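Local coordinates for protein transcriptional regulator KdgR (Pseudomonas aeruginosa, PDB 5Y6I) that probably binds DNA to regulate transcription, as a dimeric IclR-family factor joining a helix-turn-helix domain to a GAF-like C-terminal domain, at residues 112-117 and 124-129; 208-213 and 236-241; 153-158 and 221-226. All blocks are in the same frame, centred on the assembly; numbering follows the deposited sequence.

Interaction 1 of 3, residues 112-117 and 124-129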
# COMPACT_ATOMS: atom_id res chain seq x y z
N CYS A 112 3.55 21.92 14.60
CA CYS A 112 3.87 20.70 13.86
C CYS A 112 3.11 20.70 12.54
O CYS A 112 1.99 21.21 12.46
CB CYS A 112 3.50 19.43 14.64
SG CYS A 112 4.06 19.44 16.36
N PHE A 113 3.74 20.15 11.50
CA PHE A 113 3.10 20.10 10.18
C PHE A 113 3.37 18.77 9.48
O PHE A 113 4.32 18.05 9.81
CB PHE A 113 3.54 21.28 9.29
CG PHE A 113 5.04 21.41 9.05
CD1 PHE A 113 5.62 20.96 7.87
CD2 PHE A 113 5.86 22.07 9.97
CE1 PHE A 113 7.00 21.12 7.64
CE2 PHE A 113 7.23 22.24 9.75
CZ PHE A 113 7.80 21.77 8.59
N LEU A 114 2.49 18.45 8.54
CA LEU A 114 2.64 17.26 7.71
C LEU A 114 2.88 17.71 6.27
O LEU A 114 2.16 18.58 5.75
CB LEU A 114 1.41 16.36 7.79
CG LEU A 114 1.58 14.93 7.26
CD1 LEU A 114 2.42 14.08 8.21
CD2 LEU A 114 0.22 14.29 7.06
N ALA A 115 3.89 17.13 5.64
CA ALA A 115 4.19 17.37 4.24
C ALA A 115 4.22 16.04 3.50
O ALA A 115 4.60 15.01 4.06
CB ALA A 115 5.52 18.07 4.07
N VAL A 116 3.79 16.09 2.24
CA VAL A 116 3.89 14.97 1.31
C VAL A 116 4.68 15.42 0.09
O VAL A 116 4.96 16.61 -0.08
CB VAL A 116 2.51 14.44 0.88
CG1 VAL A 116 1.65 14.07 2.12
CG2 VAL A 116 1.82 15.48 -0.02
N TRP A 117 5.02 14.47 -0.76
CA TRP A 117 5.88 14.72 -1.92
C TRP A 117 5.02 14.96 -3.16
O TRP A 117 4.27 14.08 -3.58
CB TRP A 117 6.85 13.56 -2.13
CG TRP A 117 7.81 13.75 -3.25
CD1 TRP A 117 7.74 13.21 -4.52
CD2 TRP A 117 8.98 14.58 -3.24
NE1 TRP A 117 8.82 13.61 -5.27
CE2 TRP A 117 9.59 14.46 -4.51
CE3 TRP A 117 9.58 15.38 -2.28
CZ2 TRP A 117 10.77 15.12 -4.84
CZ3 TRP A 117 10.76 16.04 -2.60
CH2 TRP A 117 11.33 15.92 -3.88
N VAL A 124 3.57 21.33 2.12
CA VAL A 124 2.90 21.30 3.41
C VAL A 124 1.39 21.25 3.18
O VAL A 124 0.82 22.14 2.54
CB VAL A 124 3.29 22.52 4.26
CG1 VAL A 124 2.47 22.57 5.57
CG2 VAL A 124 4.81 22.52 4.52
N VAL A 125 0.75 20.19 3.68
CA VAL A 125 -0.66 19.95 3.41
C VAL A 125 -1.52 20.02 4.66
O VAL A 125 -2.74 19.87 4.56
CB VAL A 125 -0.88 18.59 2.71
CG1 VAL A 125 -0.28 18.63 1.30
CG2 VAL A 125 -0.30 17.46 3.55
N GLN A 126 -0.93 20.26 5.83
CA GLN A 126 -1.69 20.21 7.07
C GLN A 126 -0.81 20.71 8.22
O GLN A 126 0.36 20.34 8.30
CB GLN A 126 -2.17 18.76 7.29
CG GLN A 126 -2.25 18.26 8.68
CD GLN A 126 -2.99 16.92 8.76
OE1 GLN A 126 -3.17 16.23 7.76
NE2 GLN A 126 -3.43 16.56 9.96
N VAL A 127 -1.38 21.56 9.09
CA VAL A 127 -0.60 22.34 10.05
C VAL A 127 -1.34 22.47 11.37
O VAL A 127 -2.49 22.92 11.41
CB VAL A 127 -0.28 23.75 9.53
CG1 VAL A 127 0.19 24.67 10.67
CG2 VAL A 127 0.73 23.69 8.45
N GLU A 128 -0.66 22.15 12.47
CA GLU A 128 -1.19 22.41 13.81
C GLU A 128 -0.32 23.48 14.46
O GLU A 128 0.85 23.22 14.78
CB GLU A 128 -1.21 21.13 14.66
CG GLU A 128 -2.34 20.16 14.34
CD GLU A 128 -3.73 20.73 14.54
OE1 GLU A 128 -3.90 21.74 15.27
OE2 GLU A 128 -4.67 20.16 13.98
N GLN A 129 -0.88 24.66 14.66
CA GLN A 129 -0.08 25.77 15.15
C GLN A 129 0.03 25.74 16.67
O GLN A 129 -0.78 25.14 17.37
CB GLN A 129 -0.67 27.11 14.70
CG GLN A 129 -0.97 27.19 13.21
CD GLN A 129 -1.32 28.60 12.79
OE1 GLN A 129 -1.65 29.44 13.63
NE2 GLN A 129 -1.26 28.87 11.49
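Cys112 and Glu128 face each other as a hydrogen-bonded antiparallel pair, with Glu128 N giving to Cys112 O at 2.8 Å and Cys112 N to Glu128 O at 3.0 Å. The ladder continues with Leu114 N to Gln126 O (2.9 Å), nearly straight at the hydrogen (171°). Val125 N then binds Leu114 O at 3.0 Å. Val125 and Gln126 thus both stand opposite Leu114, a classic beta bulge in the hairpin of strands 111-118 and 121-128, which forms one side of the sheet of the GAF-like domain. With psi near 0° at Val125, its branched side chain leaves the regular alternation and lies across Val116, CG1 to Val116 CG2 4.0 Å.

On one face Phe113 touches two valines with different parts of its side chain. Its chi1 of 57° lifts the ring off the sheet, where CD1 lies 3.8 Å from Val124 CG2, obliquely to the ring, while CB meets Val127 CG2. The side chain also packs on Leu144 and on Thr151 of helix 150-158, a buried place that suits a large apolar group. The face of Cys112, Leu114, Gln126 and Glu128 turns to helix 93-108 instead: the extended Gln126 sets OE1 beside Leu114 CD2 and lies on Ala98 and Leu101, and Glu128 bends at chi2, its carboxylate leading off to a salt bridge with Arg105. Phe113 and Ala115 bond through their backbones to Thr228 and Val226 of strand 223-232.

Interaction 2 of 3, residues 208-213 and 236-241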
# COMPACT_ATOMS: atom_id res chain seq x y z
N GLY A 208 17.29 31.53 13.01
CA GLY A 208 16.42 31.79 14.13
C GLY A 208 15.18 30.93 14.19
O GLY A 208 14.44 31.03 15.17
N VAL A 209 14.90 30.09 13.20
CA VAL A 209 13.82 29.11 13.34
C VAL A 209 14.43 27.73 13.21
O VAL A 209 15.17 27.44 12.27
CB VAL A 209 12.65 29.33 12.35
CG1 VAL A 209 12.22 30.75 12.32
CG2 VAL A 209 12.91 28.84 10.99
N GLU A 210 14.16 26.89 14.20
CA GLU A 210 14.69 25.54 14.26
C GLU A 210 13.57 24.55 13.98
O GLU A 210 12.47 24.67 14.53
CB GLU A 210 15.34 25.28 15.62
CG GLU A 210 16.78 25.78 15.74
CD GLU A 210 16.91 27.28 15.57
OE1 GLU A 210 15.89 27.98 15.73
OE2 GLU A 210 18.04 27.76 15.28
N ALA A 211 13.85 23.58 13.12
CA ALA A 211 12.88 22.56 12.76
C ALA A 211 13.41 21.18 13.12
O ALA A 211 14.59 20.99 13.43
CB ALA A 211 12.52 22.62 11.27
N LEU A 212 12.51 20.21 13.09
CA LEU A 212 12.82 18.82 13.37
C LEU A 212 11.87 18.01 12.52
O LEU A 212 10.69 18.36 12.41
CB LEU A 212 12.66 18.50 14.85
CG LEU A 212 13.30 17.23 15.39
CD1 LEU A 212 14.79 17.44 15.56
CD2 LEU A 212 12.65 16.82 16.71
N SER A 213 12.38 16.93 11.91
CA SER A 213 11.64 16.21 10.89
C SER A 213 11.91 14.72 10.97
O SER A 213 13.06 14.30 11.12
CB SER A 213 12.04 16.69 9.50
OG SER A 213 11.86 18.08 9.38
N PHE A 236 12.35 26.63 21.58
CA PHE A 236 12.48 25.29 21.02
C PHE A 236 13.94 24.98 20.71
O PHE A 236 14.55 25.61 19.84
CB PHE A 236 11.63 25.12 19.76
CG PHE A 236 11.69 23.73 19.15
CD1 PHE A 236 11.59 23.55 17.78
CD2 PHE A 236 11.85 22.60 19.95
CE1 PHE A 236 11.65 22.28 17.21
CE2 PHE A 236 11.91 21.33 19.39
CZ PHE A 236 11.81 21.18 18.01
N GLN A 237 14.49 23.99 21.42
CA GLN A 237 15.80 23.43 21.12
C GLN A 237 15.58 22.24 20.20
O GLN A 237 15.04 21.22 20.63
CB GLN A 237 16.52 23.02 22.40
CG GLN A 237 17.99 23.39 22.44
CD GLN A 237 18.19 24.88 22.58
OE1 GLN A 237 17.93 25.46 23.63
NE2 GLN A 237 18.68 25.51 21.52
N ALA A 238 15.98 22.37 18.94
CA ALA A 238 15.78 21.31 17.95
C ALA A 238 16.98 20.37 17.94
O ALA A 238 17.77 20.32 17.00
CB ALA A 238 15.52 21.89 16.57
N GLU A 239 17.11 19.61 19.03
CA GLU A 239 18.21 18.66 19.19
C GLU A 239 17.72 17.26 18.85
O GLU A 239 16.67 16.83 19.33
CB GLU A 239 18.78 18.72 20.60
CG GLU A 239 19.97 19.67 20.70
CD GLU A 239 20.56 19.73 22.09
OE1 GLU A 239 20.42 20.77 22.76
OE2 GLU A 239 21.19 18.73 22.50
N GLU A 240 18.50 16.55 18.02
CA GLU A 240 18.11 15.25 17.49
C GLU A 240 17.88 14.20 18.58
O GLU A 240 17.38 13.12 18.27
CB GLU A 240 19.16 14.74 16.49
CG GLU A 240 19.22 15.52 15.18
CD GLU A 240 20.27 15.02 14.20
OE1 GLU A 240 20.35 15.57 13.08
OE2 GLU A 240 21.03 14.08 14.55
N GLN A 241 18.21 14.50 19.84
CA GLN A 241 17.95 13.56 20.92
C GLN A 241 17.39 14.26 22.15
O GLN A 241 17.67 13.86 23.29
CB GLN A 241 19.22 12.79 21.27
CG GLN A 241 18.97 11.47 21.98
CD GLN A 241 20.22 10.63 22.09
OE1 GLN A 241 21.08 10.87 22.94
NE2 GLN A 241 20.32 9.63 21.22
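Glu210 and Ala238 have the nearest CA atoms of the two segments, 5.7 Å apart, where residues 236-240 run at 45° to residues 210-212 and the loop kinks in an inverse gamma turn centred on Ala238, closed by a weak bond from Glu239 N to Gln237 O. The kink turns the Ala238 methyl toward the strand. It nestles between Glu210 CB, 3.5 Å from Ala238 CB, and Ala211 O, a place so near the strand backbone that a small side chain suits it. Glu210 offers only its aliphatic base here; a bend at chi2 takes the carboxylate away.

Phe236 enters edge first. With its CG anti to the backbone N (chi1 -178°), the ring reaches the strand and sets CD1 3.5 Å from Glu210 O, the oxygen lying near the ring plane, where the slightly positive C-H rim is turned to it. At the same rim CZ meets Leu212 CB at 4.2 Å, and Ala238 CA lies over one ring face toward its border. Leu212 CD1 fits against the loop backbone from Ala238 to Glu240. Beyond, Phe236 rests on Val229 of the neighbouring strand, and Glu240 pairs with Arg196. This is a connecting loop folded back over a sheet face, on its way from strand 223-232 to helix 244-258 of the GAF-like domain.

Interaction 3 of 3, residues 153-158 and 221-226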
# COMPACT_ATOMS: atom_id res chain seq x y z
N LEU A 153 15.12 17.55 3.58
CA LEU A 153 16.25 16.64 3.75
C LEU A 153 15.78 15.22 4.06
O LEU A 153 16.37 14.26 3.56
CB LEU A 153 17.20 17.15 4.84
CG LEU A 153 17.91 18.48 4.54
CD1 LEU A 153 19.29 18.55 5.19
CD2 LEU A 153 18.05 18.68 3.06
N VAL A 154 14.73 15.07 4.87
CA VAL A 154 14.23 13.72 5.13
C VAL A 154 13.75 13.08 3.84
O VAL A 154 14.11 11.94 3.53
CB VAL A 154 13.12 13.73 6.20
CG1 VAL A 154 12.57 12.28 6.36
CG2 VAL A 154 13.64 14.30 7.52
N PHE A 155 12.96 13.81 3.05
CA PHE A 155 12.59 13.33 1.73
C PHE A 155 13.81 12.86 0.93
O PHE A 155 13.90 11.69 0.53
CB PHE A 155 11.82 14.44 0.98
CG PHE A 155 10.34 14.55 1.35
CD1 PHE A 155 9.51 13.45 1.29
CD2 PHE A 155 9.79 15.76 1.75
CE1 PHE A 155 8.15 13.55 1.62
CE2 PHE A 155 8.43 15.87 2.09
CZ PHE A 155 7.62 14.75 2.01
N ALA A 156 14.80 13.74 0.73
CA ALA A 156 16.00 13.33 0.01
C ALA A 156 16.65 12.12 0.65
O ALA A 156 17.26 11.30 -0.05
CB ALA A 156 17.01 14.48 -0.05
N ALA A 157 16.56 12.00 1.97
CA ALA A 157 17.21 10.88 2.62
C ALA A 157 16.53 9.56 2.28
O ALA A 157 17.20 8.53 2.16
CB ALA A 157 17.24 11.09 4.14
N PHE A 158 15.21 9.58 2.08
CA PHE A 158 14.45 8.35 2.01
C PHE A 158 13.85 8.04 0.64
O PHE A 158 13.63 6.87 0.35
CB PHE A 158 13.34 8.36 3.07
CG PHE A 158 13.87 8.21 4.46
CD1 PHE A 158 14.28 9.31 5.19
CD2 PHE A 158 14.02 6.95 5.02
CE1 PHE A 158 14.79 9.17 6.47
CE2 PHE A 158 14.53 6.80 6.30
CZ PHE A 158 14.92 7.92 7.02
N GLY A 221 6.22 0.24 3.23
CA GLY A 221 7.47 0.89 3.55
C GLY A 221 7.75 2.15 2.77
O GLY A 221 8.86 2.71 2.89
N ARG A 222 6.81 2.62 1.95
CA ARG A 222 7.06 3.77 1.09
C ARG A 222 6.87 5.03 1.91
O ARG A 222 6.05 5.07 2.82
CB ARG A 222 6.12 3.75 -0.12
CG ARG A 222 5.95 2.35 -0.77
CD ARG A 222 5.08 2.36 -2.04
NE ARG A 222 3.66 2.56 -1.76
CZ ARG A 222 2.67 2.04 -2.47
NH1 ARG A 222 2.94 1.28 -3.51
NH2 ARG A 222 1.41 2.28 -2.13
N VAL A 223 7.67 6.05 1.62
CA VAL A 223 7.53 7.28 2.38
C VAL A 223 6.17 7.88 2.07
O VAL A 223 5.88 8.22 0.91
CB VAL A 223 8.67 8.26 2.08
CG1 VAL A 223 8.46 9.54 2.85
CG2 VAL A 223 9.98 7.64 2.46
N ALA A 224 5.33 7.99 3.09
CA ALA A 224 3.98 8.52 2.95
C ALA A 224 3.95 10.02 3.13
O ALA A 224 3.26 10.74 2.39
CB ALA A 224 3.05 7.87 3.98
N ALA A 225 4.70 10.50 4.12
CA ALA A 225 4.73 11.90 4.49
C ALA A 225 5.98 12.14 5.34
O ALA A 225 6.73 11.21 5.66
CB ALA A 225 3.46 12.30 5.25
N VAL A 226 6.20 13.41 5.69
CA VAL A 226 7.18 13.82 6.67
C VAL A 226 6.46 14.68 7.70
O VAL A 226 5.63 15.53 7.33
CB VAL A 226 8.35 14.60 6.04
CG1 VAL A 226 9.40 14.98 7.11
CG2 VAL A 226 8.99 13.76 4.96
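Val226 sets one methyl over the face of Phe155: CG2 stands 3.4 Å from the ring centroid and 12° off the normal, a CH-pi contact over the middle of the face. The branching of valine suits this position, because the two methyls serve different neighbours. While CG2 sits over the ring, CG1 reaches round to the shoulder of Val154, 4.0 Å from its CB. Val154 in turn sends its CG1 toward Val226 CG2, and the two branched side chains pack obliquely side by side.

One turn further along the helix Val223 likewise divides its methyls between two side chains. Its CG2 seats against Phe158 CB at 3.5 Å, in the angle where that side chain leaves the helix, and its CG1 comes obliquely to Phe155, 4.2 Å from CE1. Phe155 is thus met by both valines, Val226 over a face and Val223 obliquely. It gets there because CG is anti to the carbonyl carbon (chi1 -81°), a course that carries the ring from the helix flank to the strand. Phe158 instead sends its ring away, beyond its CB, and toward Pro215.

Val223 and Val226 are three residues apart and would lie on opposite faces of a regular strand. A classic bulge, with Ala224 and Ala225 both facing Val216, puts both valines on the helix side. Trp117 adds its ring to Phe155, Ser213 lies beside Val154 and Val226, and at the adjoining turn Arg222 forms a salt bridge with Glu128 of the second subunit. The axes of helix segment 153-158 and strand segment 223-226 run nearly antiparallel (162°), 9.1 Å apart at closest, a helix laid along a beta-sheet with an apolar layer between, as in the alpha/beta layering of the GAF-like domain in IclR regulators.

Overall arrangement
All three contacts involve one antiparallel sheet. Interaction 1 builds part of it, through backbone hydrogen bonds at the side closed by strand 121-128, and is only partly buried. Interactions 2 and 3 are buried and rely on packing instead: a loop lies against strand 209-217 in interaction 2, a helix against strand 223-232 in interaction 3. They occupy opposite faces, Glu210 and Leu212 meeting the loop while Ser213 turns to Val154 and Val226 of interaction 3. Interaction 1 joins interaction 3 directly through Ala115 O and Val226 N, a probable hydrogen bond at 2.8 Å between neighbouring strands. Interactions 1 and 2 do not touch; their centres are 16 Å apart.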